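Local coordinates for uncharacterized protein (Eubacterium ventriosum, PDB 3FDI) that is of unknown function but, as a cytidylate kinase-like member of the P-loop NTPases, probably binds nucleotides and may transfer phosphate between them, at residues M118-I123 with R172-C177; A108-S113 with F162-K167; R13-G18 with K132-R137; I32-K37 with V102-C107. One frame throughout, in Å; residues are numbered along the deposited sequence.

Contact 1. Residues M118-I123 with R172-C177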
loop_
_atom_site.group_PDB
_atom_site.type_symbol
_atom_site.label_atom_id
_atom_site.label_comp_id
_atom_site.label_asym_id
_atom_site.label_seq_id
_atom_site.Cartn_x
_atom_site.Cartn_y
_atom_site.Cartn_z
HETATM N N MSE B 118 -19.353 19.979 -3.835
HETATM C CA MSE B 118 -18.399 19.286 -4.667
HETATM C C MSE B 118 -18.760 17.792 -4.692
HETATM O O MSE B 118 -19.053 17.197 -3.681
HETATM C CB MSE B 118 -16.964 19.562 -4.184
HETATM C CG MSE B 118 -15.874 18.929 -5.078
HETATM SE SE MSE B 118 -15.556 17.015 -4.694
HETATM C CE MSE B 118 -14.963 17.246 -2.908
ATOM N N ILE B 119 -18.773 17.230 -5.890
ATOM C CA ILE B 119 -18.846 15.784 -6.136
ATOM C C ILE B 119 -17.542 15.362 -6.743
ATOM O O ILE B 119 -16.946 16.122 -7.503
ATOM C CB ILE B 119 -19.937 15.532 -7.148
ATOM C CG1 ILE B 119 -21.239 16.163 -6.647
ATOM C CG2 ILE B 119 -20.100 14.101 -7.354
ATOM C CD1 ILE B 119 -21.518 17.685 -7.180
ATOM N N SER B 120 -17.121 14.136 -6.492
ATOM C CA SER B 120 -15.955 13.611 -7.176
ATOM C C SER B 120 -16.181 12.253 -7.782
ATOM O O SER B 120 -16.893 11.430 -7.260
ATOM C CB SER B 120 -14.765 13.528 -6.232
ATOM O OG SER B 120 -15.083 12.693 -5.141
ATOM N N ALA B 121 -15.477 11.994 -8.865
ATOM C CA ALA B 121 -15.680 10.802 -9.653
ATOM C C ALA B 121 -14.309 10.397 -10.148
ATOM O O ALA B 121 -13.490 11.275 -10.563
ATOM C CB ALA B 121 -16.672 11.098 -10.819
ATOM N N PHE B 122 -14.012 9.100 -10.054
ATOM C CA PHE B 122 -12.782 8.555 -10.640
ATOM C C PHE B 122 -13.145 7.693 -11.843
ATOM O O PHE B 122 -13.946 6.789 -11.722
ATOM C CB PHE B 122 -11.999 7.790 -9.587
ATOM C CG PHE B 122 -10.640 7.314 -10.066
ATOM C CD1 PHE B 122 -10.434 5.973 -10.373
ATOM C CD2 PHE B 122 -9.579 8.197 -10.120
ATOM C CE1 PHE B 122 -9.252 5.537 -10.851
ATOM C CE2 PHE B 122 -8.333 7.770 -10.587
ATOM C CZ PHE B 122 -8.150 6.462 -10.972
ATOM N N ILE B 123 -12.526 7.967 -13.000
ATOM C CA ILE B 123 -12.774 7.242 -14.243
ATOM C C ILE B 123 -11.634 6.272 -14.529
ATOM O O ILE B 123 -10.464 6.616 -14.432
ATOM C CB ILE B 123 -12.921 8.187 -15.372
ATOM C CG1 ILE B 123 -13.890 9.295 -14.962
ATOM C CG2 ILE B 123 -13.413 7.471 -16.666
ATOM C CD1 ILE B 123 -15.390 8.755 -14.903
ATOM N N ARG B 172 -12.763 4.889 -1.720
ATOM C CA ARG B 172 -13.059 5.778 -0.604
ATOM C C ARG B 172 -12.601 7.195 -0.824
ATOM O O ARG B 172 -13.126 8.086 -0.190
ATOM C CB ARG B 172 -12.580 5.193 0.696
ATOM C CG ARG B 172 -13.474 3.865 1.024
ATOM C CD ARG B 172 -12.776 2.657 1.708
ATOM N NE ARG B 172 -12.054 1.719 0.839
ATOM C CZ ARG B 172 -11.163 0.810 1.279
ATOM N NH1 ARG B 172 -10.876 0.697 2.564
ATOM N NH2 ARG B 172 -10.517 0.020 0.420
ATOM N N THR B 173 -11.698 7.412 -1.780
ATOM C CA THR B 173 -11.270 8.719 -2.086
ATOM C C THR B 173 -12.355 9.531 -2.845
ATOM O O THR B 173 -12.278 10.733 -2.855
ATOM C CB THR B 173 -9.952 8.634 -2.871
ATOM O OG1 THR B 173 -9.003 7.957 -2.057
ATOM C CG2 THR B 173 -9.382 10.047 -3.271
ATOM N N TYR B 174 -13.344 8.870 -3.457
ATOM C CA TYR B 174 -14.309 9.495 -4.354
ATOM C C TYR B 174 -15.787 9.162 -4.016
ATOM O O TYR B 174 -16.073 8.221 -3.327
ATOM C CB TYR B 174 -14.004 9.048 -5.797
ATOM C CG TYR B 174 -12.518 9.149 -6.171
ATOM C CD1 TYR B 174 -11.698 8.064 -5.992
ATOM C CD2 TYR B 174 -11.942 10.331 -6.614
ATOM C CE1 TYR B 174 -10.348 8.086 -6.245
ATOM C CE2 TYR B 174 -10.535 10.381 -6.941
ATOM C CZ TYR B 174 -9.764 9.230 -6.746
ATOM O OH TYR B 174 -8.411 9.120 -7.017
ATOM N N ASP B 175 -16.706 9.963 -4.533
ATOM C CA ASP B 175 -18.118 9.645 -4.505
ATOM C C ASP B 175 -18.581 8.606 -5.479
ATOM O O ASP B 175 -19.507 7.824 -5.164
ATOM C CB ASP B 175 -18.920 10.911 -4.801
ATOM C CG ASP B 175 -18.702 11.969 -3.738
ATOM O OD1 ASP B 175 -18.651 11.585 -2.557
ATOM O OD2 ASP B 175 -18.536 13.148 -4.065
ATOM N N ILE B 176 -17.985 8.626 -6.665
ATOM C CA ILE B 176 -18.264 7.679 -7.735
ATOM C C ILE B 176 -16.996 7.207 -8.426
ATOM O O ILE B 176 -16.122 7.989 -8.662
ATOM C CB ILE B 176 -19.055 8.323 -8.859
ATOM C CG1 ILE B 176 -20.154 9.208 -8.333
ATOM C CG2 ILE B 176 -19.670 7.251 -9.718
ATOM C CD1 ILE B 176 -20.804 10.044 -9.401
ATOM N N CYS B 177 -16.929 5.941 -8.825
ATOM C CA CYS B 177 -15.915 5.429 -9.731
ATOM C C CYS B 177 -16.634 4.659 -10.778
ATOM O O CYS B 177 -17.529 3.872 -10.431
ATOM C CB CYS B 177 -15.016 4.457 -9.016
ATOM S SG CYS B 177 -14.145 5.191 -7.583
#

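Contact 2. Residues A108-S113 with F162-K167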
loop_
_atom_site.group_PDB
_atom_site.type_symbol
_atom_site.label_atom_id
_atom_site.label_comp_id
_atom_site.label_asym_id
_atom_site.label_seq_id
_atom_site.Cartn_x
_atom_site.Cartn_y
_atom_site.Cartn_z
ATOM N N ALA B 108 -8.061 17.953 -6.506
ATOM C CA ALA B 108 -9.198 18.840 -6.246
ATOM C C ALA B 108 -10.179 18.246 -5.239
ATOM O O ALA B 108 -10.730 18.992 -4.439
ATOM C CB ALA B 108 -9.892 19.286 -7.523
ATOM N N GLU B 109 -10.410 16.925 -5.252
ATOM C CA GLU B 109 -11.361 16.339 -4.312
ATOM C C GLU B 109 -10.874 16.536 -2.865
ATOM O O GLU B 109 -11.695 16.718 -1.967
ATOM C CB GLU B 109 -11.655 14.859 -4.596
ATOM C CG GLU B 109 -10.714 13.831 -3.983
ATOM C CD GLU B 109 -9.276 13.939 -4.430
ATOM O OE1 GLU B 109 -8.913 14.620 -5.483
ATOM O OE2 GLU B 109 -8.448 13.358 -3.684
ATOM N N GLU B 110 -9.557 16.555 -2.658
ATOM C CA GLU B 110 -8.993 16.799 -1.330
ATOM C C GLU B 110 -9.095 18.264 -0.929
ATOM O O GLU B 110 -9.556 18.566 0.194
ATOM C CB GLU B 110 -7.552 16.334 -1.243
ATOM C CG GLU B 110 -6.885 16.529 0.099
ATOM C CD GLU B 110 -7.528 15.738 1.265
ATOM O OE1 GLU B 110 -8.237 14.719 1.028
ATOM O OE2 GLU B 110 -7.311 16.155 2.432
ATOM N N ILE B 111 -8.653 19.159 -1.826
ATOM C CA ILE B 111 -8.747 20.613 -1.612
ATOM C C ILE B 111 -10.185 21.124 -1.273
ATOM O O ILE B 111 -10.346 22.017 -0.423
ATOM C CB ILE B 111 -8.277 21.385 -2.844
ATOM C CG1 ILE B 111 -6.783 21.156 -3.078
ATOM C CG2 ILE B 111 -8.582 22.900 -2.714
ATOM C CD1 ILE B 111 -6.334 21.825 -4.314
ATOM N N LEU B 112 -11.190 20.542 -1.924
ATOM C CA LEU B 112 -12.553 20.984 -1.827
ATOM C C LEU B 112 -13.405 20.045 -0.995
ATOM O O LEU B 112 -14.633 20.017 -1.109
ATOM C CB LEU B 112 -13.107 21.121 -3.229
ATOM C CG LEU B 112 -12.435 22.186 -4.092
ATOM C CD1 LEU B 112 -13.036 22.190 -5.459
ATOM C CD2 LEU B 112 -12.486 23.607 -3.421
ATOM N N SER B 113 -12.718 19.230 -0.209
ATOM C CA SER B 113 -13.288 18.465 0.894
ATOM C C SER B 113 -14.444 19.116 1.661
ATOM O O SER B 113 -15.498 18.549 1.834
ATOM C CB SER B 113 -12.195 18.236 1.935
ATOM O OG SER B 113 -11.524 17.059 1.653
ATOM N N PHE B 162 1.408 12.212 -2.610
ATOM C CA PHE B 162 2.323 13.076 -1.928
ATOM C C PHE B 162 1.538 14.160 -1.190
ATOM O O PHE B 162 1.816 14.398 -0.021
ATOM C CB PHE B 162 3.310 13.740 -2.863
ATOM C CG PHE B 162 4.302 14.641 -2.134
ATOM C CD1 PHE B 162 5.254 14.093 -1.287
ATOM C CD2 PHE B 162 4.235 16.015 -2.251
ATOM C CE1 PHE B 162 6.165 14.897 -0.626
ATOM C CE2 PHE B 162 5.144 16.845 -1.578
ATOM C CZ PHE B 162 6.117 16.292 -0.778
ATOM N N TYR B 163 0.588 14.822 -1.857
ATOM C CA TYR B 163 -0.100 15.955 -1.220
ATOM C C TYR B 163 -1.293 15.582 -0.357
ATOM O O TYR B 163 -1.664 16.350 0.538
ATOM C CB TYR B 163 -0.531 17.001 -2.218
ATOM C CG TYR B 163 0.611 17.722 -2.826
ATOM C CD1 TYR B 163 1.296 18.704 -2.118
ATOM C CD2 TYR B 163 1.023 17.442 -4.125
ATOM C CE1 TYR B 163 2.353 19.388 -2.694
ATOM C CE2 TYR B 163 2.080 18.100 -4.696
ATOM C CZ TYR B 163 2.724 19.071 -3.984
ATOM O OH TYR B 163 3.769 19.703 -4.575
ATOM N N CYS B 164 -1.863 14.414 -0.571
ATOM C CA CYS B 164 -3.035 13.984 0.162
ATOM C C CYS B 164 -2.690 12.798 1.015
ATOM O O CYS B 164 -1.677 12.112 0.764
ATOM C CB CYS B 164 -4.120 13.552 -0.816
ATOM S SG CYS B 164 -4.449 14.683 -2.208
ATOM N N GLU B 165 -3.532 12.539 2.005
ATOM C CA GLU B 165 -3.431 11.338 2.845
ATOM C C GLU B 165 -4.333 10.225 2.315
ATOM O O GLU B 165 -4.060 9.068 2.495
ATOM C CB GLU B 165 -3.853 11.672 4.271
ATOM C CG GLU B 165 -2.891 12.675 5.005
ATOM C CD GLU B 165 -3.407 13.054 6.404
ATOM O OE1 GLU B 165 -4.625 12.845 6.639
ATOM O OE2 GLU B 165 -2.618 13.536 7.270
ATOM N N SER B 166 -5.401 10.575 1.639
ATOM C CA SER B 166 -6.214 9.577 0.921
ATOM C C SER B 166 -5.429 9.026 -0.308
ATOM O O SER B 166 -4.441 9.613 -0.765
ATOM C CB SER B 166 -7.494 10.245 0.423
ATOM O OG SER B 166 -7.058 11.253 -0.501
ATOM N N LYS B 167 -5.903 7.910 -0.845
ATOM C CA LYS B 167 -5.139 7.164 -1.852
ATOM C C LYS B 167 -5.752 7.290 -3.234
ATOM O O LYS B 167 -6.955 7.058 -3.436
ATOM C CB LYS B 167 -5.072 5.675 -1.457
ATOM C CG LYS B 167 -4.329 5.419 -0.136
ATOM C CD LYS B 167 -2.853 5.750 -0.209
ATOM C CE LYS B 167 -2.160 5.773 1.162
ATOM N NZ LYS B 167 -0.765 6.387 1.002
#

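Contact 3. Residues R13-G18 with K132-R137. With SO4 (sulfate ion), chain G; SO4 (sulfate ion), chain F.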
loop_
_atom_site.group_PDB
_atom_site.type_symbol
_atom_site.label_atom_id
_atom_site.label_comp_id
_atom_site.label_asym_id
_atom_site.label_seq_id
_atom_site.Cartn_x
_atom_site.Cartn_y
_atom_site.Cartn_z
ATOM N N ARG B 13 -8.726 10.045 -12.802
ATOM C CA ARG B 13 -8.748 9.166 -13.936
ATOM C C ARG B 13 -7.417 8.406 -14.151
ATOM O O ARG B 13 -6.315 8.914 -13.827
ATOM C CB ARG B 13 -9.083 9.968 -15.218
ATOM C CG ARG B 13 -7.826 10.498 -15.974
ATOM C CD ARG B 13 -7.536 12.003 -16.000
ATOM N NE ARG B 13 -6.806 12.479 -14.856
ATOM C CZ ARG B 13 -5.876 13.441 -14.822
ATOM N NH1 ARG B 13 -5.478 14.092 -15.898
ATOM N NH2 ARG B 13 -5.330 13.760 -13.636
ATOM N N GLU B 14 -7.544 7.199 -14.700
ATOM C CA GLU B 14 -6.422 6.459 -15.261
ATOM C C GLU B 14 -6.187 6.979 -16.662
ATOM O O GLU B 14 -7.143 7.311 -17.385
ATOM C CB GLU B 14 -6.747 4.973 -15.396
ATOM C CG GLU B 14 -7.163 4.332 -14.146
ATOM C CD GLU B 14 -7.443 2.848 -14.313
ATOM O OE1 GLU B 14 -7.968 2.443 -15.381
ATOM O OE2 GLU B 14 -7.179 2.095 -13.352
ATOM N N PHE B 15 -4.922 6.984 -17.065
ATOM C CA PHE B 15 -4.530 7.444 -18.371
ATOM C C PHE B 15 -5.106 6.511 -19.402
ATOM O O PHE B 15 -5.022 5.276 -19.249
ATOM C CB PHE B 15 -3.039 7.405 -18.488
ATOM C CG PHE B 15 -2.523 8.010 -19.768
ATOM C CD1 PHE B 15 -2.535 9.399 -19.940
ATOM C CD2 PHE B 15 -2.021 7.205 -20.792
ATOM C CE1 PHE B 15 -2.050 9.976 -21.107
ATOM C CE2 PHE B 15 -1.508 7.786 -21.956
ATOM C CZ PHE B 15 -1.515 9.162 -22.112
ATOM N N GLY B 16 -5.713 7.104 -20.423
ATOM C CA GLY B 16 -6.404 6.350 -21.438
ATOM C C GLY B 16 -7.844 5.909 -21.172
ATOM O O GLY B 16 -8.425 5.233 -22.018
ATOM N N SER B 17 -8.439 6.297 -20.037
ATOM C CA SER B 17 -9.739 5.747 -19.653
ATOM C C SER B 17 -10.909 6.413 -20.289
ATOM O O SER B 17 -12.025 5.881 -20.204
ATOM C CB SER B 17 -9.955 5.871 -18.174
ATOM O OG SER B 17 -9.834 7.215 -17.777
ATOM N N GLY B 18 -10.682 7.590 -20.864
ATOM C CA GLY B 18 -11.768 8.437 -21.382
ATOM C C GLY B 18 -12.137 9.515 -20.387
ATOM O O GLY B 18 -13.153 10.187 -20.527
ATOM N N LYS B 132 -6.420 0.819 -26.669
ATOM C CA LYS B 132 -6.908 1.165 -27.990
ATOM C C LYS B 132 -6.992 2.682 -28.025
ATOM O O LYS B 132 -6.446 3.309 -28.931
ATOM C CB LYS B 132 -8.247 0.472 -28.326
ATOM C CG LYS B 132 -8.141 -0.672 -29.405
ATOM C CD LYS B 132 -9.255 -1.725 -29.308
ATOM C CE LYS B 132 -9.225 -2.466 -27.951
ATOM N NZ LYS B 132 -10.137 -3.638 -27.884
ATOM N N ARG B 133 -7.596 3.291 -27.005
ATOM C CA ARG B 133 -7.786 4.753 -27.038
ATOM C C ARG B 133 -6.452 5.486 -27.106
ATOM O O ARG B 133 -6.332 6.451 -27.852
ATOM C CB ARG B 133 -8.647 5.274 -25.866
ATOM C CG ARG B 133 -8.495 6.799 -25.607
ATOM C CD ARG B 133 -9.623 7.415 -24.797
ATOM N NE ARG B 133 -10.487 6.397 -24.228
ATOM C CZ ARG B 133 -11.769 6.215 -24.530
ATOM N NH1 ARG B 133 -12.424 5.222 -23.939
ATOM N NH2 ARG B 133 -12.410 7.022 -25.390
ATOM N N VAL B 134 -5.467 5.014 -26.335
ATOM C CA VAL B 134 -4.126 5.622 -26.286
ATOM C C VAL B 134 -3.321 5.496 -27.621
ATOM O O VAL B 134 -2.733 6.479 -28.093
ATOM C CB VAL B 134 -3.285 5.033 -25.106
ATOM C CG1 VAL B 134 -1.845 5.502 -25.155
ATOM C CG2 VAL B 134 -3.934 5.394 -23.721
HETATM N N MSE B 135 -3.254 4.293 -28.191
HETATM C CA MSE B 135 -2.576 4.104 -29.502
HETATM C C MSE B 135 -3.135 5.042 -30.565
HETATM O O MSE B 135 -2.391 5.720 -31.272
HETATM C CB MSE B 135 -2.737 2.670 -29.999
HETATM C CG MSE B 135 -2.106 1.638 -29.102
HETATM SE SE MSE B 135 -2.691 -0.091 -29.700
HETATM C CE MSE B 135 -1.695 -0.132 -31.435
ATOM N N GLU B 136 -4.459 5.056 -30.648
ATOM C CA GLU B 136 -5.201 5.924 -31.542
ATOM C C GLU B 136 -4.970 7.381 -31.245
ATOM O O GLU B 136 -4.877 8.171 -32.164
ATOM C CB GLU B 136 -6.707 5.642 -31.440
ATOM C CG GLU B 136 -7.553 6.289 -32.568
ATOM C CD GLU B 136 -8.964 5.657 -32.714
ATOM O OE1 GLU B 136 -9.188 4.506 -32.263
ATOM O OE2 GLU B 136 -9.867 6.318 -33.287
ATOM N N ARG B 137 -4.916 7.749 -29.966
ATOM C CA ARG B 137 -4.716 9.140 -29.591
ATOM C C ARG B 137 -3.290 9.540 -29.920
ATOM O O ARG B 137 -3.077 10.588 -30.496
ATOM C CB ARG B 137 -5.007 9.372 -28.100
ATOM C CG ARG B 137 -4.440 10.687 -27.527
ATOM C CD ARG B 137 -4.365 10.636 -25.984
ATOM N NE ARG B 137 -5.676 10.320 -25.465
ATOM C CZ ARG B 137 -5.950 9.896 -24.232
ATOM N NH1 ARG B 137 -7.210 9.653 -23.923
ATOM N NH2 ARG B 137 -4.999 9.715 -23.317
HETATM S S SO4 G . -7.729 10.146 -20.404
HETATM O O1 SO4 G . -8.219 11.528 -20.409
HETATM O O2 SO4 G . -6.272 10.077 -20.465
HETATM O O3 SO4 G . -8.209 9.664 -19.091
HETATM O O4 SO4 G . -8.353 9.418 -21.552
HETATM S S SO4 F . -2.933 16.164 -13.127
HETATM O O1 SO4 F . -3.421 17.278 -12.328
HETATM O O2 SO4 F . -3.386 14.967 -12.410
HETATM O O3 SO4 F . -3.436 16.239 -14.488
HETATM O O4 SO4 F . -1.454 16.265 -13.196
#

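Contact 4. Residues I32-K37 with V102-C107. With SO4 (sulfate ion), chain F.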
loop_
_atom_site.group_PDB
_atom_site.type_symbol
_atom_site.label_atom_id
_atom_site.label_comp_id
_atom_site.label_asym_id
_atom_site.label_seq_id
_atom_site.Cartn_x
_atom_site.Cartn_y
_atom_site.Cartn_z
ATOM N N ILE B 32 -20.431 24.846 -17.726
ATOM C CA ILE B 32 -19.469 25.459 -16.812
ATOM C C ILE B 32 -18.055 25.251 -17.362
ATOM O O ILE B 32 -17.872 24.437 -18.240
ATOM C CB ILE B 32 -19.602 24.881 -15.405
ATOM C CG1 ILE B 32 -19.631 23.334 -15.443
ATOM C CG2 ILE B 32 -20.878 25.438 -14.764
ATOM C CD1 ILE B 32 -19.585 22.616 -14.094
ATOM N N PRO B 33 -17.068 25.977 -16.844
ATOM C CA PRO B 33 -15.707 25.789 -17.313
ATOM C C PRO B 33 -15.100 24.442 -16.942
ATOM O O PRO B 33 -15.466 23.842 -15.909
ATOM C CB PRO B 33 -14.915 26.880 -16.591
ATOM C CG PRO B 33 -15.889 27.668 -15.818
ATOM C CD PRO B 33 -17.184 27.025 -15.831
ATOM N N LEU B 34 -14.174 24.001 -17.792
ATOM C CA LEU B 34 -13.371 22.803 -17.575
ATOM C C LEU B 34 -11.977 23.321 -17.275
ATOM O O LEU B 34 -11.374 23.901 -18.168
ATOM C CB LEU B 34 -13.385 21.925 -18.835
ATOM C CG LEU B 34 -12.369 20.790 -18.806
ATOM C CD1 LEU B 34 -12.532 19.980 -17.523
ATOM C CD2 LEU B 34 -12.524 19.902 -20.016
ATOM N N TYR B 35 -11.522 23.213 -16.025
ATOM C CA TYR B 35 -10.133 23.513 -15.630
ATOM C C TYR B 35 -9.302 22.241 -15.610
ATOM O O TYR B 35 -9.744 21.194 -15.148
ATOM C CB TYR B 35 -10.009 24.136 -14.221
ATOM C CG TYR B 35 -10.764 25.417 -14.060
ATOM C CD1 TYR B 35 -10.615 26.439 -14.959
ATOM C CD2 TYR B 35 -11.667 25.592 -13.031
ATOM C CE1 TYR B 35 -11.340 27.589 -14.825
ATOM C CE2 TYR B 35 -12.389 26.747 -12.885
ATOM C CZ TYR B 35 -12.232 27.727 -13.774
ATOM O OH TYR B 35 -12.943 28.893 -13.621
ATOM N N SER B 36 -8.066 22.381 -16.062
ATOM C CA SER B 36 -7.093 21.301 -16.182
ATOM C C SER B 36 -5.761 21.856 -15.722
ATOM O O SER B 36 -5.562 23.102 -15.665
ATOM C CB SER B 36 -6.894 20.960 -17.660
ATOM O OG SER B 36 -6.354 22.121 -18.327
ATOM N N LYS B 37 -4.830 20.930 -15.484
ATOM C CA LYS B 37 -3.418 21.253 -15.284
ATOM C C LYS B 37 -2.907 22.325 -16.328
ATOM O O LYS B 37 -2.259 23.304 -15.976
ATOM C CB LYS B 37 -2.553 19.970 -15.303
ATOM C CG LYS B 37 -1.137 20.191 -14.739
ATOM C CD LYS B 37 -0.167 19.054 -15.087
ATOM C CE LYS B 37 1.140 19.251 -14.391
ATOM N NZ LYS B 37 1.945 20.307 -15.028
ATOM N N VAL B 102 -15.670 22.219 -13.540
ATOM C CA VAL B 102 -15.125 20.883 -13.568
ATOM C C VAL B 102 -13.617 21.054 -13.452
ATOM O O VAL B 102 -13.019 21.927 -14.096
ATOM C CB VAL B 102 -15.453 20.149 -14.888
ATOM C CG1 VAL B 102 -14.810 18.785 -14.887
ATOM C CG2 VAL B 102 -16.981 20.038 -15.114
ATOM N N ILE B 103 -13.003 20.240 -12.605
ATOM C CA ILE B 103 -11.569 20.260 -12.464
ATOM C C ILE B 103 -11.061 18.814 -12.539
ATOM O O ILE B 103 -11.563 17.928 -11.858
ATOM C CB ILE B 103 -11.128 21.036 -11.176
ATOM C CG1 ILE B 103 -9.603 21.053 -10.985
ATOM C CG2 ILE B 103 -11.794 20.489 -9.945
ATOM C CD1 ILE B 103 -8.850 21.743 -12.037
ATOM N N VAL B 104 -10.099 18.594 -13.414
ATOM C CA VAL B 104 -9.479 17.298 -13.567
ATOM C C VAL B 104 -8.202 17.304 -12.751
ATOM O O VAL B 104 -7.385 18.228 -12.874
ATOM C CB VAL B 104 -9.136 17.049 -15.041
ATOM C CG1 VAL B 104 -8.311 15.774 -15.185
ATOM C CG2 VAL B 104 -10.442 16.977 -15.888
ATOM N N GLY B 105 -8.021 16.288 -11.920
ATOM C CA GLY B 105 -6.783 16.095 -11.232
ATOM C C GLY B 105 -6.556 17.177 -10.218
ATOM O O GLY B 105 -7.526 17.692 -9.635
ATOM N N ARG B 106 -5.275 17.498 -9.999
ATOM C CA ARG B 106 -4.858 18.608 -9.144
ATOM C C ARG B 106 -5.297 18.511 -7.675
ATOM O O ARG B 106 -5.441 19.527 -6.982
ATOM C CB ARG B 106 -5.336 19.935 -9.757
ATOM C CG ARG B 106 -4.837 20.201 -11.230
ATOM C CD ARG B 106 -3.351 20.595 -11.277
ATOM N NE ARG B 106 -2.495 19.441 -11.374
ATOM C CZ ARG B 106 -1.164 19.451 -11.310
ATOM N NH1 ARG B 106 -0.493 20.587 -11.142
ATOM N NH2 ARG B 106 -0.494 18.301 -11.424
ATOM N N CYS B 107 -5.492 17.295 -7.189
ATOM C CA CYS B 107 -5.907 17.028 -5.836
ATOM C C CYS B 107 -7.228 17.695 -5.502
ATOM O O CYS B 107 -7.496 17.976 -4.333
ATOM C CB CYS B 107 -4.826 17.486 -4.866
ATOM S SG CYS B 107 -3.238 16.643 -5.185
HETATM S S SO4 F . -2.933 16.164 -13.127
HETATM O O1 SO4 F . -3.421 17.278 -12.328
HETATM O O2 SO4 F . -3.386 14.967 -12.410
HETATM O O3 SO4 F . -3.436 16.239 -14.488
HETATM O O4 SO4 F . -1.454 16.265 -13.196
#

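Contact 1. Residues M118-I123 with R172-C177
Phe122 and Tyr174 form the tight end of this contact. Phe122 CB sits over the centre of the Tyr174 ring, 3.5 Å from its centroid; CG anti to the backbone N (chi1 -174°) then lays the Phe122 ring alongside as an offset stack, centroids 5.0 Å apart and planes tilted by 30°, while Tyr174 OH reaches on to Gly169 N. At the other end polar groups do the work around Ser120. Asp175 OD2 accepts from Ser120 N at 3.0 Å, and Ser120 OG takes Asp175 N at 3.2 Å, so the two residues grip each other both ways. OD2 also forms a salt bridge with Lys182 of the second subunit. Between these ends Ile176 N binds Ser120 O and Phe122 N binds Ile176 O (2.8 Å), leaving Ala121 CB beside Ile176 CB. The loose side is the end of a 3-10 segment: Thr173 is partly exposed, its side chain stands off strand 118-125, and its OG1 turns to Lys167 O. The pairing is the parallel outer edge of a 2-3-1-4-5 sheet, the P-loop kinase fold, which continues antiparallel through Cys177 into the second subunit.

Contact 2. Residues A108-S113 with F162-K167
Two helix ends meet here: short helix 108-111, which follows strand 101-104 of the P-loop NTPase sheet, and the exit of the long helix 142-163, where Cys164 is the first residue to leave helical geometry. The touching atoms are few. Cys164 SG lies against the aliphatic start of Glu110, 3.6 Å from Glu110 CB and 3.8 Å from its CG. Glu110 extends CG anti to the backbone N (chi1 -179°) and then bends at chi2 (63°), which carries the carboxylate past the sulfur toward Ser166. No hydrogen bond crosses the contact. Ser166 OG stays 4.0 Å from Glu110 OE1 and 4.1 Å from Glu109 OE2, and this hydroxyl is buried without a partner in the model; Glu109 OE2 is instead bonded to His160 NE2 of the long helix. The short helix closes on itself, for Ser113 OG (2.9 Å) and Ser113 N both reach Glu110 O from the same face of its plane. Around the joint, Lys60 and Pro61 of helix 60-66 pack on Glu110, and Phe87 of helix 81-95 lies against Ile111 and, edge-to-face, against Tyr163. Lys154 of the third subunit binds the carbonyl oxygens of Phe162 and Cys164, so the end of helix 142-163 meets both helix 108-111 and another chain, with Cys164 also against Cys107 just past strand 101-104.

Contact 3. Residues R13-G18 with K132-R137
Gly16 presses its bare CA against Val134 CG2 at 3.5 Å, a spot where any side chain would collide with the valine and with the preceding carbonyl. Its O takes the contact's one direct hydrogen bond, from Arg133 NE (3.2 Å); the oxygen lies in the guanidinium plane, yet the donor stands 54° above the carbonyl plane. Gly18 CA lies over a face of the same guanidinium. An alanine at Arg133 is likely to leave Gly16 O without this donor and uncover that side of the loop. A sulfate, probably standing where a nucleotide phosphate would bind, ties the segments together: Gly16 N and Gly18 N donate to O2 and O4, and Arg137 holds it with NH1 to O4 (2.6 Å) and NH2 to O2. Arg137 NH2 also rests over a face of the Phe15 ring, at most a weak attraction. The loop occupies the P-loop position between strand 8-13 and helix 19-30, consistent with the P-loop NTPase family, with helix 127-138 packing against it through Arg133, Val134 and Arg137 and helix 142-163 packed against Phe15.

Contact 4. Residues I32-K37 with V102-C107
Arg106 lays its guanidinium flat beneath Lys37, and its side chain runs along a bound sulfate. CB is still 4.2 Å from sulfate O1 and CG 3.4 Å; the bends at chi2 (-74°) and chi3 (88°) bring CD and NE round the same oxygen, CD also nearing Lys37 CA and NE donating at 2.5 Å. Lys37 CG sits over the centre of one guanidinium face, 3.5 Å from CZ. NH2 bonds sulfate O4 (2.9 Å), while NH1 goes to Gln86 OE1. A leucine for Arg106 would probably leave the sulfate without this side-chain grip and Lys37 CG without the flat group it covers. The strands pair in parallel through Val102 N to Pro33 O, Tyr35 N to Val102 O and Val104 N to Tyr35 O. Leu34 CD1 packs on Val102 CG1 (3.7 Å), and Ile103 CD1 on Tyr35 CB. Arg106, just past strand 101-104, holding an anion that Arg13 also binds is consistent with the phosphate-handling end of a P-loop kinase sheet.

Overall arrangement
Contacts 1 and 4 pair strands at opposite edges of the same parallel sheet, about 14 Å apart between centres. Contact 1 is buried and continues into another subunit; contacts 2, 3 and 4 are partly buried, and no other protein chain of the assembly touches the segments of contact 4. Contact 2 joins two helix ends, and contact 3 sets a loop against the body of helix 127-138. Contact 2 is sparse, with no direct bond across it, yet it touches contact 1 through Thr173 and Lys167 and contact 4 through Cys164 and Cys107. Contact 3, rich in arginine and sulfate, shares a second sulfate with contact 4 and meets contact 1 where Glu14 N approaches Ile123 O.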